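Local coordinates for 11S globulin subunit beta (Cucurbita maxima, PDB 2E9Q), which serves as a seed storage protein, a nutrient reservoir built as a hexamer whose subunits each contain two cupin domains, at residues 228-232 and 233-237; 315-318 and 319-322; 418-422 and 423-427. All coordinates share one frame; numbering follows the deposited sequence.

Contact 1: residues 228-232 and 233-237; sequences LVRKL and KGEDD
This contact is the C-terminal end of helix 226-233, in the helical arm after the N-terminal cupin barrel. Lys-233 N closes the last regular turn on Val-229 O at 2.9 Å, with an N-H...O angle of 170°. Gly-234 follows, and the chain leaves the helix there with positive phi (54°). Its N-H is shared between two carbonyls. Gly-234 N gives a weak bond to Arg-230 O at 3.0 Å and another to Lys-231 O at 3.2 Å. Neither is straight, so the frayed helix end is held by a bifurcated pair of weak bonds.

The side chains of Val-229 and Lys-233 run side by side in the same direction. Lys-233 CG is anti to its own carbonyl carbon (chi1 -61°), which lays it over Val-229 O, and the chain is extended beyond it. Lys-233 CG rests 3.3 Å from Val-229 O, and further out Lys-233 CE touches Val-229 CG1 at 3.8 Å. This aliphatic run carries the amine to helix 215-222 and the residues before it. NZ is hydrogen-bonded to Phe-213 O and forms a salt bridge with Asp-215. Leu-232 packs on Leu-218 of that helix and on Tyr-429 of the second subunit. Lys-231 NZ is bonded to Arg-430 O of the same neighbour, so the helix end borders a subunit interface.

Beyond the glycine, a type I beta turn spans Gly-234 to Asp-237. It is closed by Asp-237 N on Gly-234 O at 3.0 Å. Arg-230 reaches out along this turn, and Glu-235 CB lies at the edge of its guanidinium, 4.5 Å from Arg-230 NE.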
ATOM      1  N   LEU A 228      36.823 -24.898   5.590  1.00 60.94           N
ATOM      2  CA  LEU A 228      36.350 -23.539   5.367  1.00 62.76           C
ATOM      3  C   LEU A 228      34.881 -23.399   5.693  1.00 52.15           C
ATOM      4  O   LEU A 228      34.443 -22.375   6.208  1.00 56.76           O
ATOM      5  CB  LEU A 228      36.581 -23.119   3.919  1.00 63.52           C
ATOM      6  CG  LEU A 228      37.851 -22.300   3.739  1.00 69.33           C
ATOM      7  CD1 LEU A 228      37.978 -21.848   2.286  1.00 67.09           C
ATOM      8  CD2 LEU A 228      37.796 -21.102   4.695  1.00 68.79           C
ATOM      9  N   VAL A 229      34.115 -24.432   5.380  1.00 53.41           N
ATOM     10  CA  VAL A 229      32.700 -24.396   5.663  1.00 55.44           C
ATOM     11  C   VAL A 229      32.460 -24.098   7.133  1.00 56.91           C
ATOM     12  O   VAL A 229      31.627 -23.260   7.461  1.00 65.61           O
ATOM     13  CB  VAL A 229      32.028 -25.718   5.309  1.00 58.09           C
ATOM     14  CG1 VAL A 229      30.608 -25.726   5.832  1.00 58.09           C
ATOM     15  CG2 VAL A 229      32.028 -25.902   3.794  1.00 56.45           C
ATOM     16  N   ARG A 230      33.204 -24.748   8.021  1.00 58.32           N
ATOM     17  CA  ARG A 230      32.996 -24.512   9.444  1.00 64.45           C
ATOM     18  C   ARG A 230      33.355 -23.085   9.847  1.00 60.29           C
ATOM     19  O   ARG A 230      32.749 -22.510  10.755  1.00 61.13           O
ATOM     20  CB  ARG A 230      33.778 -25.518  10.291  1.00 64.21           C
ATOM     21  CG  ARG A 230      33.299 -25.524  11.731  1.00 74.53           C
ATOM     22  CD  ARG A 230      33.699 -26.779  12.492  1.00 90.58           C
ATOM     23  NE  ARG A 230      32.778 -27.016  13.604  1.00 94.02           N
ATOM     24  CZ  ARG A 230      32.894 -27.998  14.493  1.00 96.57           C
ATOM     25  NH1 ARG A 230      33.903 -28.858  14.422  1.00 96.66           N
ATOM     26  NH2 ARG A 230      31.983 -28.128  15.448  1.00 97.41           N
ATOM     27  N   LYS A 231      34.342 -22.512   9.174  1.00 59.39           N
ATOM     28  CA  LYS A 231      34.732 -21.141   9.462  1.00 58.03           C
ATOM     29  C   LYS A 231      33.579 -20.234   9.030  1.00 65.47           C
ATOM     30  O   LYS A 231      33.231 -19.264   9.703  1.00 55.35           O
ATOM     31  CB  LYS A 231      35.993 -20.787   8.679  1.00 62.83           C
ATOM     32  CG  LYS A 231      37.283 -21.324   9.283  1.00 63.64           C
ATOM     33  CD  LYS A 231      37.681 -20.514  10.508  1.00 63.66           C
ATOM     34  CE  LYS A 231      39.104 -20.816  10.942  1.00 61.13           C
ATOM     35  NZ  LYS A 231      39.586 -19.846  11.968  1.00 71.05           N
ATOM     36  N   LEU A 232      32.987 -20.584   7.895  1.00 59.45           N
ATOM     37  CA  LEU A 232      31.875 -19.843   7.331  1.00 60.17           C
ATOM     38  C   LEU A 232      30.705 -19.859   8.309  1.00 59.84           C
ATOM     39  O   LEU A 232      30.181 -18.812   8.685  1.00 57.65           O
ATOM     40  CB  LEU A 232      31.467 -20.492   6.012  1.00 59.73           C
ATOM     41  CG  LEU A 232      30.482 -19.786   5.089  1.00 62.54           C
ATOM     42  CD1 LEU A 232      31.023 -18.411   4.716  1.00 64.56           C
ATOM     43  CD2 LEU A 232      30.264 -20.648   3.849  1.00 53.17           C
ATOM     44  N   LYS A 233      30.312 -21.058   8.724  1.00 58.13           N
ATOM     45  CA  LYS A 233      29.205 -21.226   9.655  1.00 56.59           C
ATOM     46  C   LYS A 233      29.441 -20.546  11.003  1.00 57.13           C
ATOM     47  O   LYS A 233      28.490 -20.230  11.714  1.00 53.49           O
ATOM     48  CB  LYS A 233      28.931 -22.712   9.885  1.00 57.19           C
ATOM     49  CG  LYS A 233      28.535 -23.487   8.635  1.00 60.91           C
ATOM     50  CD  LYS A 233      27.936 -24.828   9.025  1.00 51.74           C
ATOM     51  CE  LYS A 233      27.356 -25.554   7.832  1.00 55.33           C
ATOM     52  NZ  LYS A 233      26.594 -26.763   8.248  1.00 51.69           N
ATOM     53  N   GLY A 234      30.706 -20.337  11.356  1.00 53.05           N
ATOM     54  CA  GLY A 234      31.025 -19.693  12.617  1.00 57.80           C
ATOM     55  C   GLY A 234      30.395 -20.330  13.847  1.00 61.24           C
ATOM     56  O   GLY A 234      30.011 -19.633  14.780  1.00 63.82           O
ATOM     57  N   GLU A 235      30.293 -21.654  13.860  1.00 65.65           N
ATOM     58  CA  GLU A 235      29.697 -22.353  14.995  1.00 78.71           C
ATOM     59  C   GLU A 235      30.347 -21.962  16.326  1.00 80.53           C
ATOM     60  O   GLU A 235      29.734 -22.097  17.384  1.00 78.97           O
ATOM     61  CB  GLU A 235      29.822 -23.869  14.806  1.00 86.51           C
ATOM     62  CG  GLU A 235      29.097 -24.433  13.586  1.00 96.35           C
ATOM     63  CD  GLU A 235      27.588 -24.469  13.763  1.00 92.87           C
ATOM     64  OE1 GLU A 235      26.883 -24.871  12.811  1.00 87.64           O
ATOM     65  OE2 GLU A 235      27.109 -24.098  14.856  1.00 97.16           O
ATOM     66  N   ASP A 236      31.580 -21.463  16.263  1.00 78.01           N
ATOM     67  CA  ASP A 236      32.317 -21.085  17.463  1.00 77.86           C
ATOM     68  C   ASP A 236      32.606 -19.613  17.685  1.00 75.16           C
ATOM     69  O   ASP A 236      33.359 -19.267  18.594  1.00 75.58           O
ATOM     70  CB  ASP A 236      33.642 -21.838  17.503  1.00 87.95           C
ATOM     71  CG  ASP A 236      33.502 -23.208  18.103  1.00 98.41           C
ATOM     72  OD1 ASP A 236      32.671 -23.997  17.597  1.00100.86           O
ATOM     73  OD2 ASP A 236      34.219 -23.491  19.087  1.00107.31           O
ATOM     74  N   ASP A 237      32.032 -18.740  16.871  1.00 68.29           N
ATOM     75  CA  ASP A 237      32.284 -17.320  17.047  1.00 64.30           C
ATOM     76  C   ASP A 237      31.478 -16.837  18.252  1.00 60.61           C
ATOM     77  O   ASP A 237      30.250 -16.883  18.242  1.00 59.41           O
ATOM     78  CB  ASP A 237      31.873 -16.553  15.791  1.00 61.96           C
ATOM     79  CG  ASP A 237      32.509 -15.181  15.708  1.00 70.48           C
ATOM     80  OD1 ASP A 237      32.744 -14.557  16.765  1.00 64.83           O
ATOM     81  OD2 ASP A 237      32.761 -14.719  14.572  1.00 75.63           O
TER

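Contact 2: residues 315-318 and 319-322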
ATOM      1  N   PRO A 315      17.565  12.147  -3.162  1.00 48.42           N
ATOM      2  CA  PRO A 315      16.735  11.372  -4.091  1.00 38.08           C
ATOM      3  C   PRO A 315      16.411   9.946  -3.666  1.00 37.87           C
ATOM      4  O   PRO A 315      15.305   9.465  -3.875  1.00 37.98           O
ATOM      5  CB  PRO A 315      17.551  11.399  -5.379  1.00 43.08           C
ATOM      6  CG  PRO A 315      18.167  12.752  -5.335  1.00 55.77           C
ATOM      7  CD  PRO A 315      18.632  12.858  -3.897  1.00 46.69           C
ATOM      8  N   ILE A 316      17.381   9.262  -3.084  1.00 41.18           N
ATOM      9  CA  ILE A 316      17.159   7.888  -2.676  1.00 47.13           C
ATOM     10  C   ILE A 316      16.012   7.721  -1.651  1.00 36.92           C
ATOM     11  O   ILE A 316      15.415   6.662  -1.556  1.00 43.08           O
ATOM     12  CB  ILE A 316      18.481   7.269  -2.143  1.00 40.89           C
ATOM     13  CG1 ILE A 316      18.312   5.768  -1.939  1.00 41.44           C
ATOM     14  CG2 ILE A 316      18.894   7.932  -0.860  1.00 39.23           C
ATOM     15  CD1 ILE A 316      17.858   5.050  -3.168  1.00 47.94           C
ATOM     16  N   LEU A 317      15.692   8.771  -0.907  1.00 38.65           N
ATOM     17  CA  LEU A 317      14.626   8.692   0.085  1.00 36.31           C
ATOM     18  C   LEU A 317      13.270   8.380  -0.548  1.00 48.15           C
ATOM     19  O   LEU A 317      12.395   7.781   0.083  1.00 48.36           O
ATOM     20  CB  LEU A 317      14.572   9.990   0.878  1.00 31.62           C
ATOM     21  CG  LEU A 317      15.875  10.204   1.656  1.00 38.67           C
ATOM     22  CD1 LEU A 317      15.794  11.457   2.499  1.00 33.41           C
ATOM     23  CD2 LEU A 317      16.133   8.973   2.538  1.00 42.40           C
ATOM     24  N   ARG A 318      13.110   8.781  -1.804  1.00 45.88           N
ATOM     25  CA  ARG A 318      11.887   8.528  -2.545  1.00 43.44           C
ATOM     26  C   ARG A 318      11.665   7.016  -2.608  1.00 45.13           C
ATOM     27  O   ARG A 318      10.535   6.544  -2.564  1.00 47.28           O
ATOM     28  CB  ARG A 318      12.026   9.105  -3.957  1.00 52.80           C
ATOM     29  CG  ARG A 318      10.750   9.136  -4.799  1.00 64.09           C
ATOM     30  CD  ARG A 318      11.104   9.414  -6.271  1.00 77.33           C
ATOM     31  NE  ARG A 318       9.936   9.500  -7.153  1.00 90.11           N
ATOM     32  CZ  ARG A 318       9.993   9.494  -8.486  1.00 90.64           C
ATOM     33  NH1 ARG A 318      11.161   9.400  -9.111  1.00 90.29           N
ATOM     34  NH2 ARG A 318       8.879   9.596  -9.202  1.00 92.86           N
ATOM     35  N   GLN A 319      12.750   6.251  -2.699  1.00 47.50           N
ATOM     36  CA  GLN A 319      12.634   4.803  -2.775  1.00 43.76           C
ATOM     37  C   GLN A 319      12.402   4.122  -1.429  1.00 46.62           C
ATOM     38  O   GLN A 319      11.684   3.131  -1.373  1.00 48.21           O
ATOM     39  CB  GLN A 319      13.862   4.188  -3.445  1.00 49.92           C
ATOM     40  CG  GLN A 319      13.697   2.689  -3.738  1.00 71.07           C
ATOM     41  CD  GLN A 319      14.400   1.785  -2.725  1.00 85.06           C
ATOM     42  OE1 GLN A 319      14.101   0.588  -2.621  1.00 79.76           O
ATOM     43  NE2 GLN A 319      15.348   2.352  -1.984  1.00 90.20           N
ATOM     44  N   VAL A 320      13.006   4.618  -0.350  1.00 40.46           N
ATOM     45  CA  VAL A 320      12.777   3.981   0.947  1.00 42.87           C
ATOM     46  C   VAL A 320      11.521   4.534   1.618  1.00 47.02           C
ATOM     47  O   VAL A 320      10.949   3.899   2.504  1.00 38.17           O
ATOM     48  CB  VAL A 320      13.988   4.133   1.916  1.00 39.61           C
ATOM     49  CG1 VAL A 320      15.158   3.350   1.386  1.00 50.72           C
ATOM     50  CG2 VAL A 320      14.360   5.575   2.085  1.00 37.26           C
ATOM     51  N   ARG A 321      11.081   5.707   1.166  1.00 47.64           N
ATOM     52  CA  ARG A 321       9.894   6.358   1.717  1.00 49.20           C
ATOM     53  C   ARG A 321      10.080   6.729   3.185  1.00 45.71           C
ATOM     54  O   ARG A 321       9.202   6.508   4.018  1.00 46.77           O
ATOM     55  CB  ARG A 321       8.658   5.459   1.562  1.00 58.43           C
ATOM     56  CG  ARG A 321       8.479   4.912   0.160  1.00 69.32           C
ATOM     57  CD  ARG A 321       7.061   4.425  -0.074  1.00 80.33           C
ATOM     58  NE  ARG A 321       6.967   3.509  -1.210  1.00 88.13           N
ATOM     59  CZ  ARG A 321       7.502   3.734  -2.407  1.00 87.47           C
ATOM     60  NH1 ARG A 321       8.178   4.851  -2.639  1.00 90.31           N
ATOM     61  NH2 ARG A 321       7.356   2.841  -3.377  1.00 88.15           N
ATOM     62  N   LEU A 322      11.237   7.298   3.488  1.00 43.40           N
ATOM     63  CA  LEU A 322      11.560   7.729   4.837  1.00 48.38           C
ATOM     64  C   LEU A 322      12.311   9.050   4.707  1.00 47.52           C
ATOM     65  O   LEU A 322      12.816   9.375   3.632  1.00 47.59           O
ATOM     66  CB  LEU A 322      12.467   6.701   5.530  1.00 35.73           C
ATOM     67  CG  LEU A 322      12.010   5.244   5.662  1.00 38.10           C
ATOM     68  CD1 LEU A 322      13.136   4.443   6.294  1.00 39.54           C
ATOM     69  CD2 LEU A 322      10.751   5.138   6.510  1.00 32.89           C
TER
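Ile-316 and Leu-317 supply the carbonyls that build the short helix 317-320, and Gln-319, Val-320 and Arg-321 supply the N-H groups. Ile-316 O accepts twice. Gln-319 N lies 2.9 Å from Ile-316 O, above the carbonyl plane and 55° out of it. Val-320 N adds a weak, longer bond to the same oxygen. Arg-321 N reaches Leu-317 O at 2.7 Å, tilted only 21° from the carbonyl plane. At Arg-321 the chain turns to positive phi, which ends the helix. Arg-321 NH1 also lies near Arg-318 O, but the angle is too poor for a hydrogen bond.

The apolar contacts are on the buried side. Leu-317 and Val-320 cross obliquely, with Leu-317 CD2 3.9 Å from Val-320 CG2. Leu-322 brings its backbone to the same leucine. Leu-322 O sits 3.3 Å from Leu-317 CB and 3.5 Å from Leu-317 CD2. Leu-317 and Val-320 both pack on Val-138 of strand 135-139, and Leu-322 touches Phe-160 of strand 155-162. These strands belong to the N-terminal cupin domain.

Mixed contacts lie along the outside. Ile-316 and Gln-319 lie side by side, pointing the same way. Gln-319 bends at chi2 (-101°), and Gln-319 NE2 comes to 3.9 Å from Ile-316 CD1. Arg-321 has Gln-319 O over one face of its guanidinium, offset toward the rim.

The chemistry is two-sided. Apolar side chains seat this helical turn against the other cupin domain, while the arginines and the glutamine remain on the exposed side.

Contact 3: residues 418-422 and 423-427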
ATOM      1  N   ARG A 418      -2.884  32.198  10.781  1.00 53.81           N
ATOM      2  CA  ARG A 418      -2.674  33.300   9.846  1.00 48.06           C
ATOM      3  C   ARG A 418      -3.572  33.191   8.622  1.00 50.21           C
ATOM      4  O   ARG A 418      -4.061  34.195   8.111  1.00 53.02           O
ATOM      5  CB  ARG A 418      -1.212  33.329   9.392  1.00 59.16           C
ATOM      6  CG  ARG A 418      -0.214  33.622  10.500  1.00 60.46           C
ATOM      7  CD  ARG A 418       0.228  35.071  10.467  1.00 74.16           C
ATOM      8  NE  ARG A 418       1.225  35.369  11.490  1.00 81.95           N
ATOM      9  CZ  ARG A 418       1.910  36.508  11.553  1.00 84.58           C
ATOM     10  NH1 ARG A 418       1.710  37.458  10.651  1.00 80.68           N
ATOM     11  NH2 ARG A 418       2.802  36.693  12.514  1.00 91.21           N
ATOM     12  N   MET A 419      -3.794  31.968   8.155  1.00 44.52           N
ATOM     13  CA  MET A 419      -4.632  31.740   6.982  1.00 48.30           C
ATOM     14  C   MET A 419      -6.107  32.073   7.200  1.00 43.56           C
ATOM     15  O   MET A 419      -6.829  32.390   6.259  1.00 46.65           O
ATOM     16  CB  MET A 419      -4.534  30.274   6.549  1.00 56.53           C
ATOM     17  CG  MET A 419      -3.210  29.878   5.925  1.00 77.63           C
ATOM     18  SD  MET A 419      -3.122  30.331   4.169  1.00 89.71           S
ATOM     19  CE  MET A 419      -3.812  28.843   3.411  1.00 96.34           C
ATOM     20  N   LEU A 420      -6.560  31.989   8.440  1.00 43.93           N
ATOM     21  CA  LEU A 420      -7.964  32.228   8.734  1.00 49.15           C
ATOM     22  C   LEU A 420      -8.356  33.686   8.861  1.00 49.20           C
ATOM     23  O   LEU A 420      -7.694  34.458   9.544  1.00 54.05           O
ATOM     24  CB  LEU A 420      -8.352  31.487  10.017  1.00 57.42           C
ATOM     25  CG  LEU A 420      -8.250  29.955   9.960  1.00 45.86           C
ATOM     26  CD1 LEU A 420      -8.120  29.377  11.364  1.00 51.07           C
ATOM     27  CD2 LEU A 420      -9.455  29.405   9.246  1.00 39.13           C
ATOM     28  N   PRO A 421      -9.449  34.078   8.197  1.00 45.57           N
ATOM     29  CA  PRO A 421      -9.951  35.453   8.237  1.00 49.34           C
ATOM     30  C   PRO A 421     -10.236  35.837   9.681  1.00 56.24           C
ATOM     31  O   PRO A 421     -10.503  34.965  10.511  1.00 59.68           O
ATOM     32  CB  PRO A 421     -11.233  35.377   7.412  1.00 43.29           C
ATOM     33  CG  PRO A 421     -10.945  34.277   6.437  1.00 48.80           C
ATOM     34  CD  PRO A 421     -10.262  33.247   7.292  1.00 40.19           C
ATOM     35  N   LEU A 422     -10.180  37.132   9.988  1.00 50.10           N
ATOM     36  CA  LEU A 422     -10.454  37.580  11.344  1.00 55.10           C
ATOM     37  C   LEU A 422     -11.895  37.253  11.718  1.00 45.08           C
ATOM     38  O   LEU A 422     -12.175  36.899  12.851  1.00 44.82           O
ATOM     39  CB  LEU A 422     -10.215  39.090  11.481  1.00 56.12           C
ATOM     40  CG  LEU A 422      -8.766  39.560  11.592  1.00 59.62           C
ATOM     41  CD1 LEU A 422      -8.745  41.072  11.737  1.00 68.43           C
ATOM     42  CD2 LEU A 422      -8.099  38.915  12.798  1.00 50.05           C
ATOM     43  N   GLY A 423     -12.805  37.375  10.756  1.00 57.65           N
ATOM     44  CA  GLY A 423     -14.202  37.071  11.020  1.00 58.95           C
ATOM     45  C   GLY A 423     -14.400  35.632  11.477  1.00 65.68           C
ATOM     46  O   GLY A 423     -15.278  35.345  12.296  1.00 66.25           O
ATOM     47  N   VAL A 424     -13.578  34.726  10.950  1.00 62.46           N
ATOM     48  CA  VAL A 424     -13.656  33.309  11.297  1.00 54.68           C
ATOM     49  C   VAL A 424     -13.092  33.071  12.697  1.00 53.11           C
ATOM     50  O   VAL A 424     -13.680  32.355  13.505  1.00 54.32           O
ATOM     51  CB  VAL A 424     -12.883  32.449  10.260  1.00 48.72           C
ATOM     52  CG1 VAL A 424     -13.011  30.979  10.586  1.00 51.77           C
ATOM     53  CG2 VAL A 424     -13.425  32.717   8.865  1.00 47.35           C
ATOM     54  N   LEU A 425     -11.953  33.683  12.986  1.00 51.99           N
ATOM     55  CA  LEU A 425     -11.331  33.539  14.294  1.00 53.12           C
ATOM     56  C   LEU A 425     -12.259  34.053  15.389  1.00 61.52           C
ATOM     57  O   LEU A 425     -12.385  33.434  16.446  1.00 60.70           O
ATOM     58  CB  LEU A 425     -10.025  34.322  14.334  1.00 51.82           C
ATOM     59  CG  LEU A 425      -8.898  33.778  13.467  1.00 52.94           C
ATOM     60  CD1 LEU A 425      -7.877  34.872  13.198  1.00 44.76           C
ATOM     61  CD2 LEU A 425      -8.255  32.596  14.176  1.00 54.10           C
ATOM     62  N   SER A 426     -12.903  35.192  15.134  1.00 57.83           N
ATOM     63  CA  SER A 426     -13.813  35.792  16.106  1.00 61.37           C
ATOM     64  C   SER A 426     -14.902  34.825  16.535  1.00 55.41           C
ATOM     65  O   SER A 426     -15.026  34.488  17.714  1.00 53.63           O
ATOM     66  CB  SER A 426     -14.465  37.047  15.526  1.00 57.84           C
ATOM     67  OG  SER A 426     -13.530  38.102  15.465  1.00 70.20           O
ATOM     68  N   ASN A 427     -15.694  34.395  15.565  1.00 48.80           N
ATOM     69  CA  ASN A 427     -16.774  33.469  15.823  1.00 58.30           C
ATOM     70  C   ASN A 427     -16.249  32.160  16.404  1.00 56.53           C
ATOM     71  O   ASN A 427     -16.915  31.535  17.226  1.00 55.34           O
ATOM     72  CB  ASN A 427     -17.556  33.225  14.532  1.00 49.20           C
ATOM     73  CG  ASN A 427     -18.413  34.415  14.150  1.00 67.57           C
ATOM     74  OD1 ASN A 427     -19.448  34.664  14.765  1.00 73.28           O
ATOM     75  ND2 ASN A 427     -17.976  35.169  13.144  1.00 61.68           N
TER
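Leu-422 O is gripped by two donors of one residue, Ser-426. The Ser-426 backbone N reaches Leu-422 O at 2.9 Å, nearly in line with the carbonyl bond. Ser-426 OG donates to Leu-422 O at 3.2 Å, from above the carbonyl plane. OG is anti to the carbonyl carbon of its own residue (chi1 -73°), which turns it back toward Leu-422 O. With an alanine in place of Ser-426 the hydroxyl is gone, and Leu-422 O is likely to be held less firmly, by the backbone N-H without this second donor.

One residue earlier, Pro-421 O takes Leu-425 N at 3.1 Å in its carbonyl plane, and Val-424 N more weakly. Pro-421 and Val-424 lie side by side, with Pro-421 CD 3.6 Å from Val-424 CG2. Leu-420 meets Val-424 at about a right angle, CD2 to CG1. Leu-420 CB also lies 4.2 Å from Leu-425 CG.

The third subunit covers this end. Its Asp-123 OD1 accepts from Leu-422 N, and its Trp-146 packs on Leu-420.

Pro-421 is the N-cap of helix 422-429. The Leu-420 to Leu-425 contact, from the residue before the cap to the fourth after it, is a hydrophobic staple at the helix start.

In the fold
The three contacts follow in series, and none encloses or crosses another. Each closes only short local turns. Contact 1 comes first, where the helical arm of the N-terminal cupin domain leads into strand 242-244. Contact 2 lies between strands 304-309 and 323-329 of the second cupin domain and ties it to the first. Contact 3 joins helices 416-419 and 422-429 in the C-terminal helical arm. Contacts 1 and 3 are on opposite sides of the chain's centre, their centres about 70 Å apart. Contact 1 meets Tyr-429 and Arg-430 of the second subunit. Contact 3 meets the third subunit, including its Arg-239, just past contact 1. This is consistent with helical arms of neighbouring subunits meeting end to end.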